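Putative carboxynorspermidine decarboxylase protein (Sinorhizobium meliloti, PDB 3MT1) probably catalyses the pyridoxal 5'-phosphate-dependent decarboxylation of carboxynorspermidine and carboxyspermidine, yielding norspermidine and spermidine in polyamine biosynthesis. Local coordinates at residues 263-268 with 328-333; 168-173 with 210-215. One frame throughout, in Å; residues are numbered along the deposited sequence.

Contact 1: 263-268 with 328-333; sequences IEAHML and KKNWFN
The carboxylate of E264 lies stacked on a face of the F332 ring, the two planes only 17° apart, an unusual berth for an acid. E264 OE1 sits over the rim of the ring, 3.3 Å from F332 CZ, and E264 CG also lies over the face in a CH-pi contact. The E264 chain runs extended beyond CG, which lays the carboxylate flat across the ring, while OE2 forms a salt bridge to K328 of the second subunit. Beside this stack N330 ties the 328-333 loop to the short helix. N330 ND2 donates a nearly straight bond (163°) to E264 O at 3.0 Å, reaching it near its own amide plane but tilted from that of the carbonyl, and N330 N donates to A265 O, also at 3.0 Å, on a lone pair. With CG set between N330's own N and C (chi1 57°), the amide curls back over its loop, where OD1 takes F332 N at 3.1 Å, an Asx turn that holds the loop in the bend leading to the phenylalanine. Putting an alanine at N330 would probably leave E264 O without this donor and F332 N without its acceptor, setting the F332 turn free to shift. A water joins H266 NE2 to N330 O, 2.9 Å from each atom. At the other end, the side chains of L268 and K328 cross at about a right angle, L268 CD2 4.0 Å from K328 CD; K328 NZ is paired with D269 as well as with E264 of the second subunit, and L268 packs on L268 of that subunit. Such a buried, charge-paired junction is consistent with the homodimer interface of class-II Orn/Lys/Arg decarboxylases, placed here next to D269, a predicted substrate-binding residue.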
loop_
_atom_site.group_PDB
_atom_site.type_symbol
_atom_site.label_atom_id
_atom_site.label_comp_id
_atom_site.label_asym_id
_atom_site.label_seq_id
_atom_site.Cartn_x
_atom_site.Cartn_y
_atom_site.Cartn_z
ATOM N N ILE B 263 -7.192 -5.639 -4.175
ATOM C CA ILE B 263 -6.376 -6.082 -3.049
ATOM C C ILE B 263 -5.156 -5.199 -2.829
ATOM O O ILE B 263 -4.723 -5.040 -1.688
ATOM C CB ILE B 263 -5.955 -7.586 -3.079
ATOM C CG1 ILE B 263 -5.099 -7.929 -4.306
ATOM C CG2 ILE B 263 -7.161 -8.482 -3.010
ATOM C CD1 ILE B 263 -4.254 -9.135 -4.088
ATOM N N GLU B 264 -4.623 -4.590 -3.890
ATOM C CA GLU B 264 -3.460 -3.750 -3.699
ATOM C C GLU B 264 -3.811 -2.496 -2.907
ATOM O O GLU B 264 -3.037 -2.046 -2.048
ATOM C CB GLU B 264 -2.738 -3.385 -5.016
ATOM C CG GLU B 264 -1.452 -2.620 -4.714
ATOM C CD GLU B 264 -0.512 -2.492 -5.886
ATOM O OE1 GLU B 264 -0.652 -3.265 -6.843
ATOM O OE2 GLU B 264 0.353 -1.598 -5.872
ATOM N N ALA B 265 -4.992 -1.955 -3.178
ATOM C CA ALA B 265 -5.367 -0.676 -2.603
ATOM C C ALA B 265 -6.057 -0.841 -1.269
ATOM O O ALA B 265 -6.050 0.081 -0.460
ATOM C CB ALA B 265 -6.263 0.082 -3.555
ATOM N N HIS B 266 -6.672 -1.994 -1.049
ATOM C CA HIS B 266 -7.686 -2.128 0.025
ATOM C C HIS B 266 -7.444 -3.214 1.052
ATOM O O HIS B 266 -8.005 -3.148 2.131
ATOM C CB HIS B 266 -9.094 -2.271 -0.563
ATOM C CG HIS B 266 -9.431 -1.181 -1.526
ATOM N ND1 HIS B 266 -10.261 -1.365 -2.610
ATOM C CD2 HIS B 266 -9.018 0.114 -1.581
ATOM C CE1 HIS B 266 -10.360 -0.228 -3.279
ATOM N NE2 HIS B 266 -9.609 0.682 -2.681
HETATM N N MSE B 267 -6.622 -4.204 0.718
HETATM C CA MSE B 267 -6.363 -5.357 1.589
HETATM C C MSE B 267 -4.953 -5.865 1.267
HETATM O O MSE B 267 -4.736 -7.006 0.846
HETATM C CB MSE B 267 -7.442 -6.410 1.353
HETATM C CG MSE B 267 -8.748 -6.208 2.189
HETATM SE SE MSE B 267 -9.900 -7.757 1.826
HETATM C CE MSE B 267 -9.322 -8.857 3.353
ATOM N N LEU B 268 -3.996 -4.958 1.452
ATOM C CA LEU B 268 -2.702 -5.051 0.850
ATOM C C LEU B 268 -1.903 -6.219 1.404
ATOM O O LEU B 268 -1.055 -6.771 0.715
ATOM C CB LEU B 268 -1.980 -3.714 1.018
ATOM C CG LEU B 268 -0.474 -3.559 0.716
ATOM C CD1 LEU B 268 -0.137 -3.823 -0.770
ATOM C CD2 LEU B 268 0.095 -2.190 1.176
ATOM N N LYS B 328 -3.391 0.775 5.824
ATOM C CA LYS B 328 -2.423 0.737 4.753
ATOM C C LYS B 328 -3.093 0.840 3.393
ATOM O O LYS B 328 -2.500 0.532 2.382
ATOM C CB LYS B 328 -1.466 -0.461 4.878
ATOM C CG LYS B 328 -2.130 -1.831 5.040
ATOM C CD LYS B 328 -1.069 -2.949 4.964
ATOM C CE LYS B 328 -0.730 -3.475 6.336
ATOM N NZ LYS B 328 0.598 -4.080 6.397
ATOM N N LYS B 329 -4.324 1.320 3.381
ATOM C CA LYS B 329 -5.013 1.542 2.135
ATOM C C LYS B 329 -4.400 2.682 1.343
ATOM O O LYS B 329 -3.861 3.639 1.905
ATOM C CB LYS B 329 -6.483 1.803 2.403
ATOM C CG LYS B 329 -6.797 3.039 3.246
ATOM C CD LYS B 329 -8.323 3.132 3.489
ATOM C CE LYS B 329 -8.631 3.958 4.758
ATOM N NZ LYS B 329 -7.922 5.269 4.643
ATOM N N ASN B 330 -4.492 2.591 0.030
ATOM C CA ASN B 330 -3.872 3.595 -0.832
ATOM C C ASN B 330 -4.703 3.873 -2.123
ATOM O O ASN B 330 -5.730 3.211 -2.389
ATOM C CB ASN B 330 -2.469 3.117 -1.178
ATOM C CG ASN B 330 -2.492 1.764 -1.825
ATOM O OD1 ASN B 330 -2.721 1.660 -3.033
ATOM N ND2 ASN B 330 -2.313 0.702 -1.026
ATOM N N TRP B 331 -4.210 4.805 -2.937
ATOM C CA TRP B 331 -4.910 5.296 -4.114
ATOM C C TRP B 331 -4.404 4.669 -5.415
ATOM O O TRP B 331 -4.512 5.249 -6.493
ATOM C CB TRP B 331 -4.688 6.784 -4.182
ATOM C CG TRP B 331 -5.530 7.528 -3.264
ATOM C CD1 TRP B 331 -5.118 8.277 -2.210
ATOM C CD2 TRP B 331 -6.964 7.608 -3.296
ATOM N NE1 TRP B 331 -6.206 8.832 -1.584
ATOM C CE2 TRP B 331 -7.350 8.449 -2.232
ATOM C CE3 TRP B 331 -7.954 7.063 -4.129
ATOM C CZ2 TRP B 331 -8.697 8.757 -1.968
ATOM C CZ3 TRP B 331 -9.290 7.370 -3.878
ATOM C CH2 TRP B 331 -9.653 8.214 -2.816
ATOM N N PHE B 332 -3.823 3.475 -5.309
ATOM C CA PHE B 332 -3.358 2.762 -6.469
ATOM C C PHE B 332 -4.418 2.723 -7.572
ATOM O O PHE B 332 -5.596 2.376 -7.315
ATOM C CB PHE B 332 -3.054 1.366 -6.031
ATOM C CG PHE B 332 -2.613 0.474 -7.133
ATOM C CD1 PHE B 332 -1.414 0.718 -7.811
ATOM C CD2 PHE B 332 -3.392 -0.619 -7.495
ATOM C CE1 PHE B 332 -0.996 -0.125 -8.838
ATOM C CE2 PHE B 332 -2.970 -1.482 -8.523
ATOM C CZ PHE B 332 -1.773 -1.239 -9.181
ATOM N N ASN B 333 -3.993 3.092 -8.782
ATOM C CA ASN B 333 -4.842 3.166 -9.973
ATOM C C ASN B 333 -5.896 4.282 -9.914
ATOM O O ASN B 333 -6.678 4.444 -10.839
ATOM C CB ASN B 333 -5.503 1.793 -10.275
ATOM C CG ASN B 333 -4.657 0.901 -11.231
ATOM O OD1 ASN B 333 -3.422 0.936 -11.215
ATOM N ND2 ASN B 333 -5.341 0.104 -12.064
HETATM O O HOH W 1 -8.512 3.380 -3.021
#

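Contact 2: 168-173 with 210-215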
loop_
_atom_site.group_PDB
_atom_site.type_symbol
_atom_site.label_atom_id
_atom_site.label_comp_id
_atom_site.label_asym_id
_atom_site.label_seq_id
_atom_site.Cartn_x
_atom_site.Cartn_y
_atom_site.Cartn_z
ATOM N N LYS B 168 -2.510 -19.236 17.900
ATOM C CA LYS B 168 -3.906 -19.569 18.067
ATOM C C LYS B 168 -4.036 -20.733 19.050
ATOM O O LYS B 168 -5.143 -21.196 19.336
ATOM C CB LYS B 168 -4.452 -19.942 16.678
ATOM C CG LYS B 168 -5.980 -20.023 16.490
ATOM C CD LYS B 168 -6.353 -20.029 14.996
ATOM C CE LYS B 168 -6.318 -18.604 14.442
ATOM N NZ LYS B 168 -6.855 -18.519 13.045
ATOM N N ASP B 169 -2.900 -21.188 19.583
ATOM C CA ASP B 169 -2.865 -22.356 20.470
ATOM C C ASP B 169 -2.243 -22.030 21.825
ATOM O O ASP B 169 -1.116 -21.510 21.903
ATOM C CB ASP B 169 -2.090 -23.480 19.807
ATOM C CG ASP B 169 -2.212 -24.780 20.543
ATOM O OD1 ASP B 169 -3.190 -25.514 20.281
ATOM O OD2 ASP B 169 -1.315 -25.077 21.362
ATOM N N PHE B 170 -2.982 -22.319 22.895
ATOM C CA PHE B 170 -2.529 -21.928 24.217
ATOM C C PHE B 170 -1.272 -22.678 24.613
ATOM O O PHE B 170 -0.338 -22.083 25.176
ATOM C CB PHE B 170 -3.595 -22.181 25.257
ATOM C CG PHE B 170 -3.083 -22.096 26.661
ATOM C CD1 PHE B 170 -2.655 -20.866 27.183
ATOM C CD2 PHE B 170 -3.016 -23.233 27.453
ATOM C CE1 PHE B 170 -2.161 -20.773 28.467
ATOM C CE2 PHE B 170 -2.537 -23.159 28.769
ATOM C CZ PHE B 170 -2.107 -21.924 29.276
ATOM N N GLY B 171 -1.264 -23.983 24.320
ATOM C CA GLY B 171 -0.118 -24.835 24.578
ATOM C C GLY B 171 1.178 -24.228 24.058
ATOM O O GLY B 171 2.201 -24.249 24.776
ATOM N N LEU B 172 1.139 -23.680 22.827
ATOM C CA LEU B 172 2.329 -23.103 22.195
ATOM C C LEU B 172 2.758 -21.827 22.866
ATOM O O LEU B 172 3.954 -21.644 23.115
ATOM C CB LEU B 172 2.139 -22.856 20.694
ATOM C CG LEU B 172 3.253 -22.012 20.045
ATOM C CD1 LEU B 172 4.597 -22.740 19.999
ATOM C CD2 LEU B 172 2.850 -21.545 18.649
ATOM N N PHE B 173 1.795 -20.942 23.140
ATOM C CA PHE B 173 2.063 -19.758 23.964
ATOM C C PHE B 173 2.681 -20.174 25.307
ATOM O O PHE B 173 3.686 -19.598 25.757
ATOM C CB PHE B 173 0.801 -18.910 24.211
ATOM C CG PHE B 173 0.990 -17.868 25.279
ATOM C CD1 PHE B 173 1.752 -16.730 25.036
ATOM C CD2 PHE B 173 0.456 -18.046 26.556
ATOM C CE1 PHE B 173 1.956 -15.781 26.029
ATOM C CE2 PHE B 173 0.659 -17.086 27.569
ATOM C CZ PHE B 173 1.409 -15.959 27.297
ATOM N N ASP B 210 -9.370 -18.967 30.391
ATOM C CA ASP B 210 -9.212 -19.015 31.850
ATOM C C ASP B 210 -7.934 -19.711 32.269
ATOM O O ASP B 210 -7.244 -19.250 33.168
ATOM C CB ASP B 210 -10.423 -19.676 32.486
ATOM C CG ASP B 210 -11.691 -18.851 32.313
ATOM O OD1 ASP B 210 -11.771 -17.729 32.887
ATOM O OD2 ASP B 210 -12.606 -19.328 31.601
ATOM N N ALA B 211 -7.616 -20.812 31.612
ATOM C CA ALA B 211 -6.280 -21.366 31.694
ATOM C C ALA B 211 -5.226 -20.271 31.381
ATOM O O ALA B 211 -4.286 -20.053 32.140
ATOM C CB ALA B 211 -6.152 -22.550 30.725
ATOM N N PHE B 212 -5.401 -19.573 30.271
ATOM C CA PHE B 212 -4.491 -18.498 29.843
ATOM C C PHE B 212 -4.360 -17.327 30.843
ATOM O O PHE B 212 -3.254 -16.824 31.055
ATOM C CB PHE B 212 -4.951 -18.015 28.474
ATOM C CG PHE B 212 -4.323 -16.750 28.014
ATOM C CD1 PHE B 212 -3.045 -16.745 27.471
ATOM C CD2 PHE B 212 -5.037 -15.554 28.058
ATOM C CE1 PHE B 212 -2.472 -15.573 27.000
ATOM C CE2 PHE B 212 -4.467 -14.375 27.600
ATOM C CZ PHE B 212 -3.179 -14.388 27.058
ATOM N N SER B 213 -5.490 -16.903 31.420
ATOM C CA SER B 213 -5.525 -15.943 32.533
ATOM C C SER B 213 -4.750 -16.427 33.745
ATOM O O SER B 213 -4.041 -15.653 34.388
ATOM C CB SER B 213 -6.962 -15.687 32.984
ATOM O OG SER B 213 -7.669 -14.936 32.007
ATOM N N ALA B 214 -4.899 -17.715 34.049
ATOM C CA ALA B 214 -4.252 -18.334 35.204
ATOM C C ALA B 214 -2.745 -18.411 34.991
ATOM O O ALA B 214 -1.962 -18.261 35.921
ATOM C CB ALA B 214 -4.820 -19.707 35.432
ATOM N N ARG B 215 -2.344 -18.640 33.753
ATOM C CA ARG B 215 -0.934 -18.687 33.416
ATOM C C ARG B 215 -0.324 -17.272 33.481
ATOM O O ARG B 215 0.842 -17.114 33.864
ATOM C CB ARG B 215 -0.742 -19.336 32.033
ATOM C CG ARG B 215 0.694 -19.393 31.565
ATOM C CD ARG B 215 1.531 -20.365 32.414
ATOM N NE ARG B 215 2.953 -20.398 32.027
ATOM C CZ ARG B 215 3.916 -19.709 32.644
ATOM N NH1 ARG B 215 3.628 -18.916 33.667
ATOM N NH2 ARG B 215 5.169 -19.808 32.239
#
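The F170 ring is a flat wedge driven into the surface of helix 209-223, in the dip bounded by A211, F212 and R215. Each wall meets a different part of the ring. A211 CB lies over one face, 4.2 Å from F170 CE2. R215 CB abuts the edge, near F170 CZ. F212 forms the floor, its CA only 3.5 Å from F170 CE1. The ring can reach so deep because its CG stands opposite the F170 backbone N (chi1 167°), which sends it straight out from its helix. Y207 and P208, in the loop leading into helix 209-223, also touch the F170 ring.

One turn further along helix 170-190, F173 offers its face to the edge of F212. The F212 ring lies alongside, and the two make an offset edge-to-face pair with centroids 5.3 Å apart and planes at 61°. F212 CE1 makes the closest approach, 3.5 Å from F173 CE2. F170 CD1 comes up at the edge of the F212 ring, 3.9 Å from F212 CB, so F212 meets both phenylalanines, F170 near its CB and F173 along CD1 and CE1. F212 also meets the ring of F202, and V24 of helix 11-28.

D169 is the N-cap of helix 170-190, OD2 accepting from L172 N at 3.2 Å on its anti lone pair. R215 gives only its aliphatic root to the wedge; a bend at chi2 (68°) carries the guanidinium off to salt bridges with D174 and E181. The contact between the two segments is thus apolar and aromatic and depends on fit of shape, while R215 adds charge pairing from helix 209-223 to those two acids of helix 170-190.

Overall arrangement
The two contacts lie on opposite sides of the chain's centre, their centres 35 Å apart and their nearest atoms about 14 Å apart, and they share no residues. Contact 2 comes first along the chain and closes before contact 1 opens. It joins two consecutive outer helices, 170-190 and 209-223, of the eight-stranded parallel beta/alpha barrel; one follows strand 158-160 and the other strand 193-195. Contact 1 belongs to the mixed-sheet domain, where helix 263-266 meets the loop between strands 315-318 and 339-343. Barrel plus sheet domain is the build of fold-type III pyridoxal-phosphate decarboxylases: 168-173 with 210-215 packs the barrel's shell, and 263-268 with 328-333 meets the second subunit.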